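Local coordinates for protein dTDP-4-dehydrorhamnose reductase (Sulfolobus tokodaii, PDB 2GGS) that probably reduces dTDP-4-dehydrorhamnose in dTDP-rhamnose synthesis, binding NADPH on a Rossmann-type fold, at residues L19-R23 / H24-K28; Y81-N84 / A85-R89; H104-T107 / D108-D112; R187-A190 / S191-E195. All blocks are in the same frame, centred on the assembly; numbering follows the deposited sequence.

Contacts 1 and 3 include strands of the parallel sheet of one Rossmann-type domain that binds NADPH; contacts 2 and 4 lie on helices of the same domain. Contact 2 meets the adenine through I83. Contact 3 meets the nicotinamide end of the cofactor through S106 and T107. These two sites have centres about 14 Å apart, and V88 CG2 lies 3.8 Å from H104 CE1. Contact 4 packs on contact 3 where I193 CD1 meets I105 CD1 at 3.7 Å. Its L189 side chain is about 6 Å from the cofactor. Contacts 1 and 4 also touch, with L20 CD2 3.7 Å from L194 CG. Contact 1 is farther out: the side chain of V26 is about 12 Å from NADPH.

Contact 1 (L19-R23 / H24-K28)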
loop_
_atom_site.group_PDB
_atom_site.type_symbol
_atom_site.label_atom_id
_atom_site.label_comp_id
_atom_site.label_asym_id
_atom_site.label_seq_id
_atom_site.Cartn_x
_atom_site.Cartn_y
_atom_site.Cartn_z
ATOM N N LEU A 19 -8.285 8.331 -11.047
ATOM C CA LEU A 19 -9.705 8.137 -10.731
ATOM C C LEU A 19 -10.313 9.332 -10.045
ATOM O O LEU A 19 -11.475 9.725 -10.331
ATOM C CB LEU A 19 -9.903 6.902 -9.859
ATOM C CG LEU A 19 -9.601 5.542 -10.484
ATOM C CD1 LEU A 19 -9.760 4.504 -9.394
ATOM C CD2 LEU A 19 -10.542 5.281 -11.645
ATOM N N LEU A 20 -9.563 9.895 -9.095
ATOM C CA LEU A 20 -10.062 11.060 -8.362
ATOM C C LEU A 20 -10.214 12.300 -9.232
ATOM O O LEU A 20 -11.057 13.148 -8.954
ATOM C CB LEU A 20 -9.179 11.400 -7.154
ATOM C CG LEU A 20 -9.427 10.587 -5.905
ATOM C CD1 LEU A 20 -8.485 11.062 -4.822
ATOM C CD2 LEU A 20 -10.858 10.758 -5.446
ATOM N N SER A 21 -9.399 12.418 -10.269
ATOM C CA SER A 21 -9.407 13.596 -11.122
ATOM C C SER A 21 -10.730 13.739 -11.860
ATOM O O SER A 21 -11.010 14.789 -12.413
ATOM C CB SER A 21 -8.284 13.529 -12.150
ATOM O OG SER A 21 -7.037 13.726 -11.525
ATOM N N GLU A 22 -11.521 12.667 -11.890
ATOM C CA GLU A 22 -12.837 12.739 -12.528
ATOM C C GLU A 22 -13.804 13.701 -11.816
ATOM O O GLU A 22 -14.593 14.384 -12.506
ATOM C CB GLU A 22 -13.461 11.342 -12.701
ATOM C CG GLU A 22 -12.689 10.370 -13.619
ATOM C CD GLU A 22 -12.851 10.677 -15.117
ATOM O OE1 GLU A 22 -13.863 11.294 -15.514
ATOM O OE2 GLU A 22 -11.971 10.283 -15.903
ATOM N N ARG A 23 -13.717 13.805 -10.476
ATOM C CA ARG A 23 -14.802 14.420 -9.672
ATOM C C ARG A 23 -14.738 15.698 -8.741
ATOM O O ARG A 23 -15.795 16.095 -8.299
ATOM C CB ARG A 23 -15.696 13.334 -9.051
ATOM C CG ARG A 23 -16.456 12.529 -10.101
ATOM C CD ARG A 23 -17.611 13.320 -10.742
ATOM N NE ARG A 23 -18.854 13.229 -9.971
ATOM C CZ ARG A 23 -19.523 12.099 -9.757
ATOM N NH1 ARG A 23 -19.068 10.952 -10.250
ATOM N NH2 ARG A 23 -20.640 12.108 -9.037
ATOM N N HIS A 24 -13.642 16.332 -8.322
ATOM C CA HIS A 24 -12.451 15.898 -7.575
ATOM C C HIS A 24 -11.193 16.695 -7.964
ATOM O O HIS A 24 -10.524 16.421 -8.947
ATOM C CB HIS A 24 -12.270 14.384 -7.363
ATOM C CG HIS A 24 -13.170 13.808 -6.303
ATOM N ND1 HIS A 24 -13.797 12.586 -6.442
ATOM C CD2 HIS A 24 -13.571 14.297 -5.105
ATOM C CE1 HIS A 24 -14.535 12.345 -5.371
ATOM N NE2 HIS A 24 -14.419 13.372 -4.546
ATOM N N GLU A 25 -10.928 17.737 -7.183
ATOM C CA GLU A 25 -9.740 18.578 -7.341
ATOM C C GLU A 25 -8.540 17.925 -6.627
ATOM O O GLU A 25 -8.607 17.694 -5.431
ATOM C CB GLU A 25 -10.018 19.951 -6.727
ATOM C CG GLU A 25 -8.850 20.893 -6.723
ATOM C CD GLU A 25 -9.111 22.218 -5.971
ATOM O OE1 GLU A 25 -10.228 22.468 -5.436
ATOM O OE2 GLU A 25 -8.170 23.025 -5.917
ATOM N N VAL A 26 -7.451 17.656 -7.345
ATOM C CA VAL A 26 -6.385 16.799 -6.801
ATOM C C VAL A 26 -5.062 17.543 -6.696
ATOM O O VAL A 26 -4.656 18.235 -7.619
ATOM C CB VAL A 26 -6.171 15.511 -7.653
ATOM C CG1 VAL A 26 -5.034 14.679 -7.086
ATOM C CG2 VAL A 26 -7.436 14.671 -7.680
ATOM N N ILE A 27 -4.424 17.415 -5.533
ATOM C CA ILE A 27 -3.073 17.908 -5.320
ATOM C C ILE A 27 -2.148 16.706 -5.236
ATOM O O ILE A 27 -2.215 15.924 -4.287
ATOM C CB ILE A 27 -2.969 18.752 -4.032
ATOM C CG1 ILE A 27 -4.013 19.882 -4.067
ATOM C CG2 ILE A 27 -1.528 19.259 -3.828
ATOM C CD1 ILE A 27 -4.289 20.447 -2.715
ATOM N N LYS A 28 -1.295 16.572 -6.236
ATOM C CA LYS A 28 -0.430 15.386 -6.396
ATOM C C LYS A 28 0.975 15.683 -5.907
ATOM O O LYS A 28 1.610 16.572 -6.465
ATOM C CB LYS A 28 -0.373 14.960 -7.878
ATOM C CG LYS A 28 -1.757 14.655 -8.482
ATOM C CD LYS A 28 -1.665 14.228 -9.931
ATOM C CE LYS A 28 -1.472 15.389 -10.846
ATOM N NZ LYS A 28 -2.097 15.001 -12.150
HETATM O O HOH W 1 -13.740 10.873 -9.179
#
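A water molecule joins L19 to H24. It donates to L19 O at 2.8 Å and is hydrogen-bonded to H24 ND1 at 3.2 Å. The water lies at the edge of the imidazole, in the ring plane. It therefore ties the C-terminal part of helix 11-20 to H24, the residue that begins the return toward the sheet. L20 meets the same ring from above. Its CD2 methyl makes a CH-pi contact, 4.0 Å from the H24 ring centroid and 26° off the normal. The methyl is offset toward the rim on the ND1 side. L20 CG stands anti to the carbonyl carbon (chi1 -82°), which helps carry the methyl over that face. R23 O lies over the opposite face. R23 CB comes within 3.3 Å of H24 ND1. The model is doubtful where the backbone turns at H24, because L20 O is implausibly close to H24 CB. L20 makes a second apolar contact, two residues further along, with V26. V26 CG2 packs against L20 CB at 3.7 Å and is 4.0 Å from S21 OG. The S21 hydroxyl has its polar partner in S17 O, one turn back in the helix. The stretch is the turn of a beta-alpha-beta unit, linking helix 11-20 to strand 26-30. L20 and V26 both rest on I5 of strand 3-6, while L20 and H24 also touch L194 of helix 186-199.

Contact 2 (Y81-N84 / A85-R89). With NDP (NADPH dihydro-nicotinamide-adenine-dinucleotide phosphate), chain C.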
loop_
_atom_site.group_PDB
_atom_site.type_symbol
_atom_site.label_atom_id
_atom_site.label_comp_id
_atom_site.label_asym_id
_atom_site.label_seq_id
_atom_site.Cartn_x
_atom_site.Cartn_y
_atom_site.Cartn_z
ATOM N N TYR A 81 11.872 4.727 9.500
ATOM C CA TYR A 81 11.119 5.422 10.543
ATOM C C TYR A 81 10.638 6.830 10.168
ATOM O O TYR A 81 9.502 7.219 10.402
ATOM C CB TYR A 81 11.921 5.436 11.875
ATOM C CG TYR A 81 11.108 6.040 13.005
ATOM C CD1 TYR A 81 10.202 5.252 13.731
ATOM C CD2 TYR A 81 11.230 7.397 13.346
ATOM C CE1 TYR A 81 9.444 5.794 14.777
ATOM C CE2 TYR A 81 10.476 7.944 14.392
ATOM C CZ TYR A 81 9.583 7.123 15.082
ATOM O OH TYR A 81 8.851 7.645 16.090
ATOM N N LYS A 82 11.514 7.635 9.601
ATOM C CA LYS A 82 11.171 8.990 9.326
ATOM C C LYS A 82 10.047 9.144 8.340
ATOM O O LYS A 82 9.230 10.045 8.506
ATOM C CB LYS A 82 12.377 9.716 8.749
ATOM C CG LYS A 82 13.353 10.089 9.837
ATOM C CD LYS A 82 13.965 11.454 9.525
ATOM C CE LYS A 82 15.323 11.324 8.842
ATOM N NZ LYS A 82 16.408 11.061 9.849
ATOM N N ILE A 83 10.022 8.294 7.319
ATOM C CA ILE A 83 8.983 8.438 6.283
ATOM C C ILE A 83 7.761 7.583 6.645
ATOM O O ILE A 83 6.645 8.062 6.489
ATOM C CB ILE A 83 9.500 8.145 4.841
ATOM C CG1 ILE A 83 8.443 8.419 3.749
ATOM C CG2 ILE A 83 10.045 6.699 4.713
ATOM C CD1 ILE A 83 7.745 9.762 3.799
ATOM N N ASN A 84 7.997 6.354 7.119
ATOM C CA ASN A 84 6.866 5.433 7.347
ATOM C C ASN A 84 6.123 5.707 8.627
ATOM O O ASN A 84 4.923 5.354 8.753
ATOM C CB ASN A 84 7.371 3.999 7.365
ATOM C CG ASN A 84 7.738 3.495 6.000
ATOM O OD1 ASN A 84 7.480 4.134 4.970
ATOM N ND2 ASN A 84 8.307 2.293 5.986
ATOM N N ALA A 85 6.803 6.349 9.577
ATOM C CA ALA A 85 6.188 6.634 10.865
ATOM C C ALA A 85 6.152 8.138 11.166
ATOM O O ALA A 85 5.084 8.753 11.253
ATOM C CB ALA A 85 6.877 5.850 11.993
ATOM N N GLU A 86 7.325 8.772 11.282
ATOM C CA GLU A 86 7.321 10.123 11.852
ATOM C C GLU A 86 6.586 11.149 10.966
ATOM O O GLU A 86 5.943 12.023 11.494
ATOM C CB GLU A 86 8.768 10.592 12.126
ATOM C CG GLU A 86 8.814 11.731 13.153
ATOM C CD GLU A 86 10.214 11.973 13.686
ATOM O OE1 GLU A 86 11.176 11.404 13.121
ATOM O OE2 GLU A 86 10.319 12.742 14.664
ATOM N N ALA A 87 6.669 11.022 9.643
ATOM C CA ALA A 87 5.989 11.950 8.726
ATOM C C ALA A 87 4.505 11.964 9.008
ATOM O O ALA A 87 3.850 13.008 8.879
ATOM C CB ALA A 87 6.266 11.606 7.252
ATOM N N VAL A 88 3.979 10.780 9.395
ATOM C CA VAL A 88 2.545 10.655 9.674
ATOM C C VAL A 88 2.151 11.560 10.836
ATOM O O VAL A 88 1.063 12.150 10.827
ATOM C CB VAL A 88 2.119 9.187 9.937
ATOM C CG1 VAL A 88 0.584 9.122 10.161
ATOM C CG2 VAL A 88 2.508 8.307 8.773
ATOM N N ARG A 89 3.020 11.669 11.852
ATOM C CA ARG A 89 2.729 12.543 12.980
ATOM C C ARG A 89 2.491 13.983 12.483
ATOM O O ARG A 89 1.576 14.713 12.934
ATOM C CB ARG A 89 3.860 12.515 14.005
ATOM C CG ARG A 89 3.464 13.352 15.232
ATOM C CD ARG A 89 4.400 13.146 16.419
ATOM N NE ARG A 89 5.533 14.061 16.391
ATOM C CZ ARG A 89 5.537 15.282 16.911
ATOM N NH1 ARG A 89 4.442 15.786 17.485
ATOM N NH2 ARG A 89 6.638 16.012 16.824
HETATM P PA NDP C . 5.355 2.830 -4.107
HETATM O O1A NDP C . 6.661 2.301 -3.684
HETATM O O2A NDP C . 5.023 2.556 -5.526
HETATM O O5B NDP C . 5.243 4.388 -3.868
HETATM C C5B NDP C . 5.868 4.995 -2.751
HETATM C C4B NDP C . 5.507 6.455 -2.836
HETATM O O4B NDP C . 5.993 7.083 -1.646
HETATM C C3B NDP C . 6.088 7.153 -4.055
HETATM O O3B NDP C . 5.120 8.026 -4.572
HETATM C C2B NDP C . 7.242 7.947 -3.430
HETATM O O2B NDP C . 7.454 9.096 -4.193
HETATM C C1B NDP C . 6.631 8.276 -2.075
HETATM N N9A NDP C . 7.664 8.649 -1.103
HETATM C C8A NDP C . 8.597 7.833 -0.539
HETATM N N7A NDP C . 9.378 8.585 0.288
HETATM C C5A NDP C . 8.933 9.852 0.232
HETATM C C6A NDP C . 9.359 11.033 0.852
HETATM N N6A NDP C . 10.486 11.040 1.616
HETATM N N1A NDP C . 8.677 12.178 0.539
HETATM C C2A NDP C . 7.592 12.219 -0.329
HETATM N N3A NDP C . 7.193 11.057 -0.945
HETATM C C4A NDP C . 7.862 9.915 -0.663
HETATM O O3 NDP C . 4.331 2.203 -3.017
HETATM P PN NDP C . 2.833 1.645 -3.293
HETATM O O1N NDP C . 2.033 2.499 -4.144
HETATM O O2N NDP C . 3.081 0.227 -3.639
HETATM O O5D NDP C . 2.284 1.648 -1.790
HETATM C C5D NDP C . 1.296 2.590 -1.387
HETATM C C4D NDP C . 0.975 2.461 0.097
HETATM O O4D NDP C . 0.489 1.160 0.331
HETATM C C3D NDP C . 2.171 2.647 1.025
HETATM O O3D NDP C . 1.626 3.228 2.180
HETATM C C2D NDP C . 2.628 1.240 1.320
HETATM O O2D NDP C . 3.331 1.191 2.549
HETATM C C1D NDP C . 1.250 0.534 1.367
HETATM N N1N NDP C . 1.394 -0.904 1.108
HETATM C C2N NDP C . 2.130 -1.286 0.019
HETATM C C3N NDP C . 2.160 -2.605 -0.411
HETATM C C7N NDP C . 2.980 -2.957 -1.610
HETATM O O7N NDP C . 3.201 -4.317 -1.905
HETATM N N7N NDP C . 3.498 -1.991 -2.366
HETATM C C4N NDP C . 1.382 -3.677 0.330
HETATM C C5N NDP C . 0.629 -3.170 1.537
HETATM C C6N NDP C . 0.664 -1.807 1.855
HETATM P P2B NDP C . 8.723 9.227 -5.254
HETATM O O1X NDP C . 8.285 10.347 -6.108
HETATM O O2X NDP C . 8.886 7.933 -5.978
HETATM O O3X NDP C . 10.031 9.530 -4.478
#
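Y81 O accepts two backbone N-H groups, from A85 N at 3.0 Å and E86 N at 2.8 Å, so helix 77-97 widens here into a pi-type turn. The E86 bond is nearly straight, at 167°. The A85 donor stands above the carbonyl plane. K82 O continues the wide spacing by accepting from A87 N at 3.0 Å. This helix belongs to the Rossmann-type fold. The Y81 ring has CG anti to the backbone N (chi1 -175°) and swings along the helix over A85. The A85 CB methyl sits over one ring face, 4.1 Å from the Y81 centroid, in a CH-pi contact. E86 OE1 comes to the ring edge, near its plane, with the carboxylate turned 59° to the ring. Y81 also touches L136 and F140 of helix 129-141. A serine at Y81 would probably leave the A85 methyl without its aromatic cover and open a gap toward that helix. N84 is held at both ends of its amide, by M67 N and S133 OG. On the cofactor side, I83 CG1 is 3.6 Å from N7A of the NADPH adenine, and I83 CD1 is 3.6 Å from C6A.

Contact 3 (H104-T107 / D108-D112); sequences HIST and DYVFD. With NDP (NADPH dihydro-nicotinamide-adenine-dinucleotide phosphate), chain C.
T107 OG1 accepts the backbone N-H of Y109 at 3.1 Å, with a nearly straight N-H...O angle of 168°. T107 O takes the N-H of V110 at 3.3 Å. That donor stands well above the carbonyl plane, 57° out of it. T107 thus satisfies two successive amides with its hydroxyl and its carbonyl. The hydroxyl is anti to the backbone N (chi1 179°), which aims it ahead along the chain at Y109. T107 CG2 packs against V110 CG1 at 3.9 Å, the two side chains running in opposite directions. One residue on, D108 O accepts from F111 N at 3.1 Å and continues the turn. The buried side-chain groups find partners outside the turn. S106 OG bonds to E138 OE1, and D108 OD2 bonds to both S248 OG and S152 OG. The backbone carbonyl I105 O takes K134 NZ, which also bonds the cofactor. NADPH lies against the strand end: S106 O is 3.1 Å from C6N of the nicotinamide ring, and T107 OG1 is 3.5 Å from C5N. A valine at T107 would probably leave the Y109 amide without its acceptor and the turn less firmly set beside the nicotinamide. The threonine hydroxyl bonded to the amide two residues on makes an ST turn. It closes strand 101-107 at the nicotinamide site, near Y130 and K134, whose spacing fits the YxxxK motif of short-chain dehydrogenases/reductases.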
loop_
_atom_site.group_PDB
_atom_site.type_symbol
_atom_site.label_atom_id
_atom_site.label_comp_id
_atom_site.label_asym_id
_atom_site.label_seq_id
_atom_site.Cartn_x
_atom_site.Cartn_y
_atom_site.Cartn_z
ATOM N N HIS A 104 -5.113 7.149 5.846
ATOM C CA HIS A 104 -3.731 6.720 5.887
ATOM C C HIS A 104 -3.669 5.266 5.380
ATOM O O HIS A 104 -4.467 4.430 5.798
ATOM C CB HIS A 104 -3.187 6.779 7.328
ATOM C CG HIS A 104 -1.869 6.095 7.464
ATOM N ND1 HIS A 104 -0.729 6.594 6.861
ATOM C CD2 HIS A 104 -1.511 4.923 8.045
ATOM C CE1 HIS A 104 0.270 5.759 7.067
ATOM N NE2 HIS A 104 -0.167 4.747 7.803
ATOM N N ILE A 105 -2.706 4.970 4.514
ATOM C CA ILE A 105 -2.624 3.619 3.950
ATOM C C ILE A 105 -1.607 2.791 4.717
ATOM O O ILE A 105 -0.484 3.234 4.977
ATOM C CB ILE A 105 -2.280 3.652 2.436
ATOM C CG1 ILE A 105 -3.214 4.614 1.654
ATOM C CG2 ILE A 105 -2.307 2.195 1.874
ATOM C CD1 ILE A 105 -4.720 4.335 1.786
ATOM N N SER A 106 -2.000 1.574 5.115
ATOM C CA SER A 106 -1.119 0.713 5.866
ATOM C C SER A 106 -1.003 -0.681 5.224
ATOM O O SER A 106 -1.369 -0.874 4.056
ATOM C CB SER A 106 -1.532 0.656 7.346
ATOM O OG SER A 106 -0.547 0.018 8.168
ATOM N N THR A 107 -0.437 -1.618 5.975
ATOM C CA THR A 107 0.068 -2.877 5.392
ATOM C C THR A 107 -0.271 -4.119 6.217
ATOM O O THR A 107 -0.294 -4.090 7.448
ATOM C CB THR A 107 1.620 -2.796 5.146
ATOM O OG1 THR A 107 2.103 -4.039 4.601
ATOM C CG2 THR A 107 2.371 -2.474 6.453
ATOM N N ASP A 108 -0.448 -5.236 5.504
ATOM C CA ASP A 108 -0.565 -6.555 6.087
ATOM C C ASP A 108 0.699 -7.023 6.823
ATOM O O ASP A 108 0.629 -7.899 7.678
ATOM C CB ASP A 108 -0.992 -7.566 4.989
ATOM C CG ASP A 108 0.017 -7.709 3.859
ATOM O OD1 ASP A 108 0.749 -6.736 3.529
ATOM O OD2 ASP A 108 0.062 -8.812 3.261
ATOM N N TYR A 109 1.869 -6.409 6.513
ATOM C CA TYR A 109 3.110 -6.751 7.224
ATOM C C TYR A 109 3.167 -6.199 8.663
ATOM O O TYR A 109 4.136 -6.420 9.363
ATOM C CB TYR A 109 4.371 -6.319 6.425
ATOM C CG TYR A 109 4.693 -7.217 5.254
ATOM C CD1 TYR A 109 3.711 -8.102 4.718
ATOM C CD2 TYR A 109 5.969 -7.226 4.684
ATOM C CE1 TYR A 109 4.010 -8.942 3.639
ATOM C CE2 TYR A 109 6.270 -8.066 3.584
ATOM C CZ TYR A 109 5.281 -8.914 3.077
ATOM O OH TYR A 109 5.536 -9.747 1.995
ATOM N N VAL A 110 2.137 -5.478 9.109
ATOM C CA VAL A 110 2.062 -5.224 10.562
ATOM C C VAL A 110 1.742 -6.486 11.366
ATOM O O VAL A 110 1.892 -6.456 12.577
ATOM C CB VAL A 110 1.062 -4.104 10.983
ATOM C CG1 VAL A 110 1.344 -2.760 10.235
ATOM C CG2 VAL A 110 -0.407 -4.570 10.826
ATOM N N PHE A 111 1.283 -7.564 10.709
ATOM C CA PHE A 111 0.954 -8.837 11.424
ATOM C C PHE A 111 2.089 -9.855 11.360
ATOM O O PHE A 111 2.908 -9.812 10.431
ATOM C CB PHE A 111 -0.339 -9.433 10.853
ATOM C CG PHE A 111 -1.531 -8.527 11.012
ATOM C CD1 PHE A 111 -2.131 -8.365 12.265
ATOM C CD2 PHE A 111 -2.050 -7.824 9.912
ATOM C CE1 PHE A 111 -3.228 -7.494 12.430
ATOM C CE2 PHE A 111 -3.171 -6.990 10.044
ATOM C CZ PHE A 111 -3.757 -6.810 11.308
ATOM N N ASP A 112 2.120 -10.782 12.333
ATOM C CA ASP A 112 3.272 -11.683 12.423
ATOM C C ASP A 112 3.185 -12.842 11.429
ATOM O O ASP A 112 4.179 -13.503 11.153
ATOM C CB ASP A 112 3.580 -12.149 13.864
ATOM C CG ASP A 112 2.469 -12.931 14.497
ATOM O OD1 ASP A 112 1.671 -13.533 13.766
ATOM O OD2 ASP A 112 2.452 -13.007 15.760
HETATM P PA NDP C . 5.355 2.830 -4.107
HETATM O O1A NDP C . 6.661 2.301 -3.684
HETATM O O2A NDP C . 5.023 2.556 -5.526
HETATM O O5B NDP C . 5.243 4.388 -3.868
HETATM C C5B NDP C . 5.868 4.995 -2.751
HETATM C C4B NDP C . 5.507 6.455 -2.836
HETATM O O4B NDP C . 5.993 7.083 -1.646
HETATM C C3B NDP C . 6.088 7.153 -4.055
HETATM O O3B NDP C . 5.120 8.026 -4.572
HETATM C C2B NDP C . 7.242 7.947 -3.430
HETATM O O2B NDP C . 7.454 9.096 -4.193
HETATM C C1B NDP C . 6.631 8.276 -2.075
HETATM N N9A NDP C . 7.664 8.649 -1.103
HETATM C C8A NDP C . 8.597 7.833 -0.539
HETATM N N7A NDP C . 9.378 8.585 0.288
HETATM C C5A NDP C . 8.933 9.852 0.232
HETATM C C6A NDP C . 9.359 11.033 0.852
HETATM N N6A NDP C . 10.486 11.040 1.616
HETATM N N1A NDP C . 8.677 12.178 0.539
HETATM C C2A NDP C . 7.592 12.219 -0.329
HETATM N N3A NDP C . 7.193 11.057 -0.945
HETATM C C4A NDP C . 7.862 9.915 -0.663
HETATM O O3 NDP C . 4.331 2.203 -3.017
HETATM P PN NDP C . 2.833 1.645 -3.293
HETATM O O1N NDP C . 2.033 2.499 -4.144
HETATM O O2N NDP C . 3.081 0.227 -3.639
HETATM O O5D NDP C . 2.284 1.648 -1.790
HETATM C C5D NDP C . 1.296 2.590 -1.387
HETATM C C4D NDP C . 0.975 2.461 0.097
HETATM O O4D NDP C . 0.489 1.160 0.331
HETATM C C3D NDP C . 2.171 2.647 1.025
HETATM O O3D NDP C . 1.626 3.228 2.180
HETATM C C2D NDP C . 2.628 1.240 1.320
HETATM O O2D NDP C . 3.331 1.191 2.549
HETATM C C1D NDP C . 1.250 0.534 1.367
HETATM N N1N NDP C . 1.394 -0.904 1.108
HETATM C C2N NDP C . 2.130 -1.286 0.019
HETATM C C3N NDP C . 2.160 -2.605 -0.411
HETATM C C7N NDP C . 2.980 -2.957 -1.610
HETATM O O7N NDP C . 3.201 -4.317 -1.905
HETATM N N7N NDP C . 3.498 -1.991 -2.366
HETATM C C4N NDP C . 1.382 -3.677 0.330
HETATM C C5N NDP C . 0.629 -3.170 1.537
HETATM C C6N NDP C . 0.664 -1.807 1.855
HETATM P P2B NDP C . 8.723 9.227 -5.254
HETATM O O1X NDP C . 8.285 10.347 -6.108
HETATM O O2X NDP C . 8.886 7.933 -5.978
HETATM O O3X NDP C . 10.031 9.530 -4.478
#

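Contact 4 (R187-A190 / S191-E195); sequences RKLA and SAILE
L189 and I193 meet one turn apart on the buried side of their helix. L189 CG touches I193 CD1 at 3.8 Å, and L189 CD1 lies 3.9 Å from the same methyl. The two side chains cross at a slant. I193 CG1 also leans on the backbone, 3.4 Å from L189 O. A chi1 of -70° sets I193 CG1 beside the backbone N, and the extended chi2 then carries CD1 to L189. Beneath the side chains runs a regular alpha-helical pattern. S191, A192, I193 and L194 each donate N-H to the carbonyl four residues earlier. The L194 N bond to A190 O, 2.9 Å, is nearly straight at 169°, and its donor lies close to the carbonyl plane. Helix 186-199 packs beside the central parallel sheet of the Rossmann-type fold. There L189 rests on T151 and I193 on I149, both of strand 147-151. On the other side of the helix, a water links K188 NZ and S191 OG weakly. It accepts from K188 NZ at 3.4 Å. With chi1 178°, S191 OG is swung outward to this water. Polar groups further out fix the helix against the later chain. R187 NE forms a salt bridge with D267, and the E195 carboxylate is gripped by two backbone amides, S260 N at OE1 and T261 N at OE2.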
loop_
_atom_site.group_PDB
_atom_site.type_symbol
_atom_site.label_atom_id
_atom_site.label_comp_id
_atom_site.label_asym_id
_atom_site.label_seq_id
_atom_site.Cartn_x
_atom_site.Cartn_y
_atom_site.Cartn_z
ATOM N N ARG A 187 -5.156 -0.365 -9.237
ATOM C CA ARG A 187 -6.392 0.221 -9.758
ATOM C C ARG A 187 -7.641 -0.205 -8.960
ATOM O O ARG A 187 -8.529 0.612 -8.742
ATOM C CB ARG A 187 -6.564 -0.056 -11.251
ATOM C CG ARG A 187 -6.774 -1.537 -11.583
ATOM C CD ARG A 187 -6.969 -1.623 -13.097
ATOM N NE ARG A 187 -7.385 -2.964 -13.475
ATOM C CZ ARG A 187 -7.972 -3.261 -14.637
ATOM N NH1 ARG A 187 -8.202 -2.321 -15.549
ATOM N NH2 ARG A 187 -8.320 -4.517 -14.889
ATOM N N LYS A 188 -7.697 -1.470 -8.546
ATOM C CA LYS A 188 -8.852 -1.910 -7.745
ATOM C C LYS A 188 -8.870 -1.282 -6.371
ATOM O O LYS A 188 -9.935 -0.843 -5.890
ATOM C CB LYS A 188 -8.909 -3.440 -7.642
ATOM C CG LYS A 188 -9.222 -4.094 -8.980
ATOM C CD LYS A 188 -10.674 -3.827 -9.435
ATOM C CE LYS A 188 -10.965 -4.619 -10.707
ATOM N NZ LYS A 188 -11.925 -3.937 -11.641
ATOM N N LEU A 189 -7.692 -1.236 -5.740
ATOM C CA LEU A 189 -7.519 -0.537 -4.449
ATOM C C LEU A 189 -7.922 0.938 -4.587
ATOM O O LEU A 189 -8.625 1.459 -3.745
ATOM C CB LEU A 189 -6.076 -0.673 -3.939
ATOM C CG LEU A 189 -5.911 0.007 -2.570
ATOM C CD1 LEU A 189 -6.996 -0.412 -1.523
ATOM C CD2 LEU A 189 -4.512 -0.250 -2.041
ATOM N N ALA A 190 -7.493 1.616 -5.655
ATOM C CA ALA A 190 -7.838 3.044 -5.847
ATOM C C ALA A 190 -9.346 3.244 -5.956
ATOM O O ALA A 190 -9.896 4.154 -5.333
ATOM C CB ALA A 190 -7.165 3.570 -7.044
ATOM N N SER A 191 -9.985 2.356 -6.722
ATOM C CA SER A 191 -11.441 2.395 -6.893
ATOM C C SER A 191 -12.155 2.229 -5.534
ATOM O O SER A 191 -13.131 2.960 -5.252
ATOM C CB SER A 191 -11.883 1.342 -7.900
ATOM O OG SER A 191 -13.301 1.365 -8.013
ATOM N N ALA A 192 -11.664 1.317 -4.693
ATOM C CA ALA A 192 -12.229 1.141 -3.352
ATOM C C ALA A 192 -12.065 2.375 -2.511
ATOM O O ALA A 192 -12.996 2.820 -1.839
ATOM C CB ALA A 192 -11.629 -0.060 -2.669
ATOM N N ILE A 193 -10.859 2.971 -2.560
ATOM C CA ILE A 193 -10.586 4.140 -1.751
ATOM C C ILE A 193 -11.496 5.309 -2.151
ATOM O O ILE A 193 -12.071 5.972 -1.268
ATOM C CB ILE A 193 -9.068 4.503 -1.792
ATOM C CG1 ILE A 193 -8.274 3.426 -1.029
ATOM C CG2 ILE A 193 -8.817 5.928 -1.174
ATOM C CD1 ILE A 193 -6.722 3.452 -1.246
ATOM N N LEU A 194 -11.695 5.509 -3.460
ATOM C CA LEU A 194 -12.650 6.503 -3.945
ATOM C C LEU A 194 -14.042 6.305 -3.318
ATOM O O LEU A 194 -14.666 7.272 -2.870
ATOM C CB LEU A 194 -12.788 6.446 -5.451
ATOM C CG LEU A 194 -12.913 7.789 -6.192
ATOM C CD1 LEU A 194 -13.178 7.625 -7.671
ATOM C CD2 LEU A 194 -13.932 8.709 -5.571
ATOM N N GLU A 195 -14.526 5.074 -3.304
ATOM C CA GLU A 195 -15.853 4.804 -2.686
ATOM C C GLU A 195 -15.864 5.150 -1.206
ATOM O O GLU A 195 -16.836 5.713 -0.662
ATOM C CB GLU A 195 -16.222 3.331 -2.828
ATOM C CG GLU A 195 -17.146 3.012 -3.955
ATOM C CD GLU A 195 -17.686 1.614 -3.841
ATOM O OE1 GLU A 195 -18.687 1.419 -3.105
ATOM O OE2 GLU A 195 -17.095 0.715 -4.477
HETATM O O HOH W 2 -12.970 -1.514 -9.538
#